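Side-chain contacts in hexapeptide transferase family protein (Anaplasma phagocytophilum, PDB 3IXC), which folds into a left-handed beta-helix that binds magnesium between its subunits and is probably a transferase: residues A[108-112]-A[113-117]; A[73-76]-A[77-81]; A[58-61]-A[62-66]. All blocks are in the same frame, centred on the assembly; numbering follows the deposited sequence.

Contact 1 of 3, residues A[108-112]-A[113-117]. With MG (magnesium ion), chain B.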
loop_
_atom_site.group_PDB
_atom_site.type_symbol
_atom_site.label_atom_id
_atom_site.label_comp_id
_atom_site.label_asym_id
_atom_site.label_seq_id
_atom_site.Cartn_x
_atom_site.Cartn_y
_atom_site.Cartn_z
ATOM N N CYS A 108 0.843 5.980 2.170
ATOM C CA CYS A 108 1.060 6.217 3.592
ATOM C C CYS A 108 -0.025 5.531 4.419
ATOM O O CYS A 108 -1.044 5.108 3.883
ATOM C CB CYS A 108 1.071 7.711 3.893
ATOM S SG CYS A 108 2.587 8.522 3.319
ATOM N N ILE A 109 0.222 5.398 5.722
ATOM C CA ILE A 109 -0.812 4.971 6.659
ATOM C C ILE A 109 -0.815 6.007 7.774
ATOM O O ILE A 109 0.216 6.236 8.411
ATOM C CB ILE A 109 -0.563 3.560 7.261
ATOM C CG1 ILE A 109 -0.198 2.533 6.187
ATOM C CG2 ILE A 109 -1.825 3.085 8.023
ATOM C CD1 ILE A 109 0.354 1.211 6.766
ATOM N N LEU A 110 -1.958 6.656 7.975
ATOM C CA LEU A 110 -2.101 7.681 9.024
ATOM C C LEU A 110 -3.133 7.200 10.022
ATOM O O LEU A 110 -4.253 6.854 9.631
ATOM C CB LEU A 110 -2.544 9.023 8.434
ATOM C CG LEU A 110 -1.739 9.587 7.260
ATOM C CD1 LEU A 110 -2.341 10.922 6.798
ATOM C CD2 LEU A 110 -0.278 9.747 7.646
ATOM N N HIS A 111 -2.741 7.179 11.294
ATOM C CA HIS A 111 -3.547 6.710 12.426
ATOM C C HIS A 111 -3.627 7.675 13.644
ATOM O O HIS A 111 -2.637 7.999 14.226
ATOM C CB HIS A 111 -2.908 5.454 12.990
ATOM C CG HIS A 111 -3.725 4.237 12.830
ATOM N ND1 HIS A 111 -3.941 3.352 13.852
ATOM C CD2 HIS A 111 -4.389 3.755 11.768
ATOM C CE1 HIS A 111 -4.686 2.362 13.410
ATOM N NE2 HIS A 111 -4.968 2.585 12.148
ATOM N N ALA A 112 -4.800 7.924 14.128
ATOM C CA ALA A 112 -5.149 9.067 15.008
ATOM C C ALA A 112 -4.052 10.104 15.294
ATOM O O ALA A 112 -3.634 10.282 16.442
ATOM C CB ALA A 112 -5.755 8.549 16.318
ATOM N N CYS A 113 -3.614 10.801 14.253
ATOM C CA CYS A 113 -2.520 11.761 14.374
ATOM C C CYS A 113 -2.969 13.186 14.061
ATOM O O CYS A 113 -4.091 13.411 13.603
ATOM C CB CYS A 113 -1.354 11.362 13.464
ATOM S SG CYS A 113 -1.780 11.236 11.699
ATOM N N THR A 114 -2.082 14.142 14.308
ATOM C CA THR A 114 -2.363 15.543 14.011
ATOM C C THR A 114 -1.237 16.093 13.147
ATOM O O THR A 114 -0.072 16.033 13.536
ATOM C CB THR A 114 -2.484 16.364 15.309
ATOM O OG1 THR A 114 -3.529 15.812 16.115
ATOM C CG2 THR A 114 -2.798 17.827 15.007
ATOM N N LEU A 115 -1.589 16.618 11.974
ATOM C CA LEU A 115 -0.599 17.172 11.044
ATOM C C LEU A 115 -0.897 18.646 10.824
ATOM O O LEU A 115 -1.973 19.007 10.331
ATOM C CB LEU A 115 -0.619 16.408 9.707
ATOM C CG LEU A 115 -0.590 14.871 9.752
ATOM C CD1 LEU A 115 -0.598 14.308 8.344
ATOM C CD2 LEU A 115 0.619 14.322 10.543
ATOM N N GLY A 116 0.047 19.499 11.212
ATOM C CA GLY A 116 -0.147 20.944 11.111
ATOM C C GLY A 116 -0.090 21.424 9.678
ATOM O O GLY A 116 0.307 20.683 8.769
ATOM N N ASN A 117 -0.484 22.679 9.462
ATOM C CA ASN A 117 -0.431 23.252 8.118
ATOM C C ASN A 117 0.956 23.092 7.514
ATOM O O ASN A 117 1.960 23.240 8.209
ATOM C CB ASN A 117 -0.780 24.740 8.129
ATOM C CG ASN A 117 -2.135 25.025 8.737
ATOM O OD1 ASN A 117 -3.017 24.159 8.789
ATOM N ND2 ASN A 117 -2.314 26.261 9.201
HETATM MG MG MG B . -6.970 1.317 11.988
HETATM O O HOH W 1 -7.753 -0.349 12.692
#

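Contact 2 of 3, residues A[73-76]-A[77-81]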
loop_
_atom_site.group_PDB
_atom_site.type_symbol
_atom_site.label_atom_id
_atom_site.label_comp_id
_atom_site.label_asym_id
_atom_site.label_seq_id
_atom_site.Cartn_x
_atom_site.Cartn_y
_atom_site.Cartn_z
ATOM N N ILE A 73 -12.210 12.251 10.785
ATOM C CA ILE A 73 -11.043 12.658 10.016
ATOM C C ILE A 73 -11.333 14.043 9.449
ATOM O O ILE A 73 -12.378 14.264 8.846
ATOM C CB ILE A 73 -10.745 11.669 8.871
ATOM C CG1 ILE A 73 -10.446 10.267 9.422
ATOM C CG2 ILE A 73 -9.562 12.162 8.014
ATOM C CD1 ILE A 73 -10.523 9.146 8.367
ATOM N N GLU A 74 -10.403 14.972 9.652
ATOM C CA GLU A 74 -10.539 16.317 9.100
ATOM C C GLU A 74 -9.383 16.567 8.153
ATOM O O GLU A 74 -8.230 16.307 8.497
ATOM C CB GLU A 74 -10.549 17.360 10.213
ATOM C CG GLU A 74 -11.729 17.206 11.185
ATOM C CD GLU A 74 -11.699 18.207 12.323
ATOM O OE1 GLU A 74 -10.635 18.820 12.567
ATOM O OE2 GLU A 74 -12.749 18.387 12.974
ATOM N N VAL A 75 -9.701 17.039 6.950
ATOM C CA VAL A 75 -8.689 17.347 5.949
ATOM C C VAL A 75 -8.842 18.801 5.511
ATOM O O VAL A 75 -9.851 19.177 4.903
ATOM C CB VAL A 75 -8.808 16.414 4.723
ATOM C CG1 VAL A 75 -7.738 16.753 3.677
ATOM C CG2 VAL A 75 -8.721 14.927 5.149
ATOM N N GLY A 76 -7.828 19.607 5.813
ATOM C CA GLY A 76 -7.891 21.044 5.561
ATOM C C GLY A 76 -7.782 21.439 4.096
ATOM O O GLY A 76 -7.429 20.629 3.236
ATOM N N GLU A 77 -8.098 22.707 3.836
ATOM C CA GLU A 77 -7.988 23.326 2.518
ATOM C C GLU A 77 -6.631 23.055 1.865
ATOM O O GLU A 77 -5.596 23.156 2.523
ATOM C CB GLU A 77 -8.191 24.844 2.653
ATOM C CG GLU A 77 -7.819 25.643 1.416
ATOM C CD GLU A 77 -7.886 27.154 1.622
ATOM O OE1 GLU A 77 -8.221 27.610 2.741
ATOM O OE2 GLU A 77 -7.597 27.888 0.661
ATOM N N GLY A 78 -6.646 22.720 0.573
ATOM C CA GLY A 78 -5.423 22.671 -0.232
ATOM C C GLY A 78 -4.503 21.502 0.072
ATOM O O GLY A 78 -3.339 21.514 -0.317
ATOM N N THR A 79 -5.031 20.497 0.766
ATOM C CA THR A 79 -4.247 19.321 1.138
ATOM C C THR A 79 -4.404 18.199 0.123
ATOM O O THR A 79 -5.513 17.943 -0.362
ATOM C CB THR A 79 -4.625 18.875 2.566
ATOM O OG1 THR A 79 -4.053 19.812 3.491
ATOM C CG2 THR A 79 -4.122 17.454 2.901
ATOM N N ASN A 80 -3.293 17.535 -0.190
ATOM C CA ASN A 80 -3.334 16.347 -1.046
ATOM C C ASN A 80 -3.023 15.090 -0.239
ATOM O O ASN A 80 -2.111 15.078 0.602
ATOM C CB ASN A 80 -2.408 16.493 -2.267
ATOM C CG ASN A 80 -0.942 16.634 -1.885
ATOM O OD1 ASN A 80 -0.228 15.643 -1.751
ATOM N ND2 ASN A 80 -0.489 17.870 -1.715
ATOM N N ILE A 81 -3.829 14.054 -0.448
ATOM C CA ILE A 81 -3.569 12.749 0.153
ATOM C C ILE A 81 -3.429 11.772 -1.002
ATOM O O ILE A 81 -4.413 11.407 -1.654
ATOM C CB ILE A 81 -4.688 12.335 1.123
ATOM C CG1 ILE A 81 -4.908 13.437 2.169
ATOM C CG2 ILE A 81 -4.335 10.991 1.783
ATOM C CD1 ILE A 81 -5.987 13.134 3.212
#

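Contact 3 of 3, residues A[58-61]-A[62-66]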
loop_
_atom_site.group_PDB
_atom_site.type_symbol
_atom_site.label_atom_id
_atom_site.label_comp_id
_atom_site.label_asym_id
_atom_site.label_seq_id
_atom_site.Cartn_x
_atom_site.Cartn_y
_atom_site.Cartn_z
ATOM N N ALA A 58 -8.813 20.587 -1.718
ATOM C CA ALA A 58 -8.111 19.353 -1.366
ATOM C C ALA A 58 -8.165 18.372 -2.530
ATOM O O ALA A 58 -8.991 18.510 -3.433
ATOM C CB ALA A 58 -8.704 18.727 -0.107
ATOM N N SER A 59 -7.278 17.384 -2.514
ATOM C CA SER A 59 -7.299 16.342 -3.534
ATOM C C SER A 59 -7.003 14.995 -2.886
ATOM O O SER A 59 -6.001 14.821 -2.180
ATOM C CB SER A 59 -6.354 16.651 -4.711
ATOM O OG SER A 59 -5.015 16.921 -4.300
ATOM N N ILE A 60 -7.922 14.067 -3.107
ATOM C CA ILE A 60 -7.869 12.728 -2.516
ATOM C C ILE A 60 -7.733 11.766 -3.689
ATOM O O ILE A 60 -8.621 11.689 -4.541
ATOM C CB ILE A 60 -9.149 12.444 -1.688
ATOM C CG1 ILE A 60 -9.425 13.592 -0.688
ATOM C CG2 ILE A 60 -9.074 11.081 -1.014
ATOM C CD1 ILE A 60 -8.326 13.814 0.379
ATOM N N TRP A 61 -6.614 11.045 -3.728
ATOM C CA TRP A 61 -6.169 10.363 -4.949
ATOM C C TRP A 61 -6.611 8.898 -5.062
ATOM O O TRP A 61 -7.388 8.401 -4.237
ATOM C CB TRP A 61 -4.651 10.588 -5.136
ATOM C CG TRP A 61 -4.422 12.053 -5.415
ATOM C CD1 TRP A 61 -4.273 13.067 -4.491
ATOM C CD2 TRP A 61 -4.433 12.683 -6.699
ATOM N NE1 TRP A 61 -4.168 14.284 -5.139
ATOM C CE2 TRP A 61 -4.258 14.077 -6.490
ATOM C CE3 TRP A 61 -4.561 12.206 -8.011
ATOM C CZ2 TRP A 61 -4.204 14.996 -7.548
ATOM C CZ3 TRP A 61 -4.499 13.121 -9.066
ATOM C CH2 TRP A 61 -4.322 14.506 -8.822
ATOM N N TYR A 62 -6.178 8.243 -6.135
ATOM C CA TYR A 62 -6.692 6.924 -6.487
ATOM C C TYR A 62 -6.400 5.902 -5.408
ATOM O O TYR A 62 -5.290 5.844 -4.891
ATOM C CB TYR A 62 -6.084 6.483 -7.811
ATOM C CG TYR A 62 -6.541 7.345 -8.960
ATOM C CD1 TYR A 62 -7.765 7.093 -9.593
ATOM C CD2 TYR A 62 -5.761 8.414 -9.413
ATOM C CE1 TYR A 62 -8.204 7.894 -10.648
ATOM C CE2 TYR A 62 -6.196 9.221 -10.475
ATOM C CZ TYR A 62 -7.416 8.947 -11.079
ATOM O OH TYR A 62 -7.856 9.731 -12.122
ATOM N N GLY A 63 -7.419 5.121 -5.058
ATOM C CA GLY A 63 -7.260 4.035 -4.098
ATOM C C GLY A 63 -7.060 4.456 -2.649
ATOM O O GLY A 63 -6.787 3.614 -1.791
ATOM N N THR A 64 -7.197 5.750 -2.369
ATOM C CA THR A 64 -7.087 6.232 -1.001
ATOM C C THR A 64 -8.355 5.877 -0.214
ATOM O O THR A 64 -9.468 5.884 -0.758
ATOM C CB THR A 64 -6.715 7.741 -0.972
ATOM O OG1 THR A 64 -5.357 7.877 -1.416
ATOM C CG2 THR A 64 -6.839 8.337 0.430
ATOM N N VAL A 65 -8.161 5.532 1.053
ATOM C CA VAL A 65 -9.263 5.147 1.928
ATOM C C VAL A 65 -9.201 6.044 3.156
ATOM O O VAL A 65 -8.226 6.002 3.910
ATOM C CB VAL A 65 -9.160 3.658 2.359
ATOM C CG1 VAL A 65 -10.322 3.298 3.298
ATOM C CG2 VAL A 65 -9.152 2.735 1.141
ATOM N N LEU A 66 -10.225 6.878 3.339
ATOM C CA LEU A 66 -10.338 7.685 4.554
ATOM C C LEU A 66 -11.503 7.120 5.345
ATOM O O LEU A 66 -12.666 7.415 5.056
ATOM C CB LEU A 66 -10.585 9.168 4.231
ATOM C CG LEU A 66 -9.644 9.868 3.244
ATOM C CD1 LEU A 66 -9.978 11.354 3.189
ATOM C CD2 LEU A 66 -8.185 9.699 3.561
#

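Contact 1 of 3, residues A[108-112]-A[113-117]
Leu110 and Leu115 meet inside one corner of the left-handed parallel beta-helix, where the chain leaves strand 109-110 and enters strand 114-115 on the next face. Their side chains cross obliquely, Leu110 CD1 lying 4.1 Å from Leu115 CD1. In both leucines CG is anti to the carbonyl carbon (chi1 -52° in Leu110, -48° in Leu115), which sends the branched ends into the interior from two adjoining faces. Cys113 completes the tight side: its SG sits 4.0 Å from Leu110 CB, a purely apolar approach. A chi1 of 58° places the sulfur between its own backbone N and carbonyl carbon, on the side of Leu110. Ile104 touches both leucines, and Val127 of a neighbouring coil touches Leu110 and Cys113, so the corner is filled by residues of successive turns.

The outer side is looser and polar. At Ala112 the CB bond points away overall from the segment 113-117, although CB stays against Cys113 N. The turn is not closed by a hydrogen bond: His111 O is 3.0 Å from Cys113 N, but the angle is poor. His111 directs its imidazole outward to a magnesium ion, which His88 of the same chain and His106 of a second subunit also bind. As in the gamma-carbonic anhydrases, the histidines come from two subunits. A water also binds the magnesium ion, its O at 2.0 Å, while the ring nitrogen NE2 of His111 is bound to the same ion at 2.4 Å.

Contact 2 of 3, residues A[73-76]-A[77-81]
Val75 has CG1 anti to its own nitrogen (chi1 180°) and CG2 anti to its carbonyl carbon, a pose that sets CG1 against Thr79 and CG2 against the end of Ile81. CG1 lies 3.8 Å from Thr79 CG2, the two side chains crossing at a slant. CG2 meets Ile81 tip to tip, 3.8 Å from Ile81 CD1; with CG1 of Ile81 anti to the carbonyl carbon (chi1 -54°), the end of that chain extends back toward the valine.

The segments join at a type II beta turn from Gly76 to Thr79, a corner of the left-handed beta-helix between strands 72-75 and 80-81. Gly78 takes the positive phi of the turn. The closing bond from Thr79 N to Gly76 O is weak, at 3.4 Å with an N-H...O angle of 139°. Thr79 CB lies 3.4 Å from Gly76 O, packed under the turn. Its OG1 is hydrogen-bonded to Gly99 O and Val102 N of the next coil. Ile54 and Ile98, on coils before and after, touch Val75 and Ile81 respectively.

At the outside of the bend the CB bond of Glu77 points away overall from the segment 73-76, though CB still touches Gly76 C. The chemistry is therefore divided: methyl groups fill the inside of the corner, while the buried threonine hydroxyl finds its polar partners in the following coil and ties one turn of the helix to the next.

Contact 3 of 3, residues A[58-61]-A[62-66]
Ile60 lies across Thr64 at about a right angle, its CG2 methyl 3.8 Å from Thr64 CG2 in the threonine conformer described, one of two. From its other branch CD1 reaches on to Leu66, 4.1 Å from Leu66 CD1, and those two side chains meet tip to tip. They line the inside of a corner of the left-handed beta-helix, between strands 59-60 and 65-68, with Ile54 touching both Ile60 and Leu66.

A type II beta turn from Trp61 to Thr64 makes the bend, with Gly63 at positive phi (72°). Thr64 N donates to Trp61 O at 3.2 Å and an N-H...O angle of 158°.

The aromatic rings lie on the outer side. Trp61 CG is anti to the carbonyl carbon (chi1 -67°), and its indole is turned back along its own strand, where NE1 makes a weak hydrogen bond of 2.9 Å to Ser59 OG. Tyr62 approaches the indole at its edge, near the ring plane, with Tyr62 CE2 4.2 Å from Trp61 CE3. Trp61 also meets Tyr190 edge-to-face, and Arg67 of a third subunit forms a cation-pi contact with it.

The two sides thus differ in kind. Aliphatic groups meet within the coil, whereas the indole combines its weak N-H bond with aromatic packing and a cation-pi contact that probably favours the subunit interface, joining this corner to the C-terminal region and to a neighbouring chain.

In the fold
From the N terminus the three contacts come in series, none enclosing another. Contact 3 turns the chain from strand 59-60 into strand 65-68; contact 2 then carries it from strand 72-75 into strand 80-81, and contact 1, farther on, from strand 109-110 into strand 114-115. Together they join strands of all three sheets of the beta-helix. Contacts 3 and 2 touch directly, since strands 59-60 and 80-81 are neighbours in one sheet: Thr79 O lies 2.8 Å from Ser59 N, probably as a hydrogen bond. Contact 1 touches neither, its nearest atoms being about 5 Å from contact 2. Contacts 1 and 3 both face the second subunit.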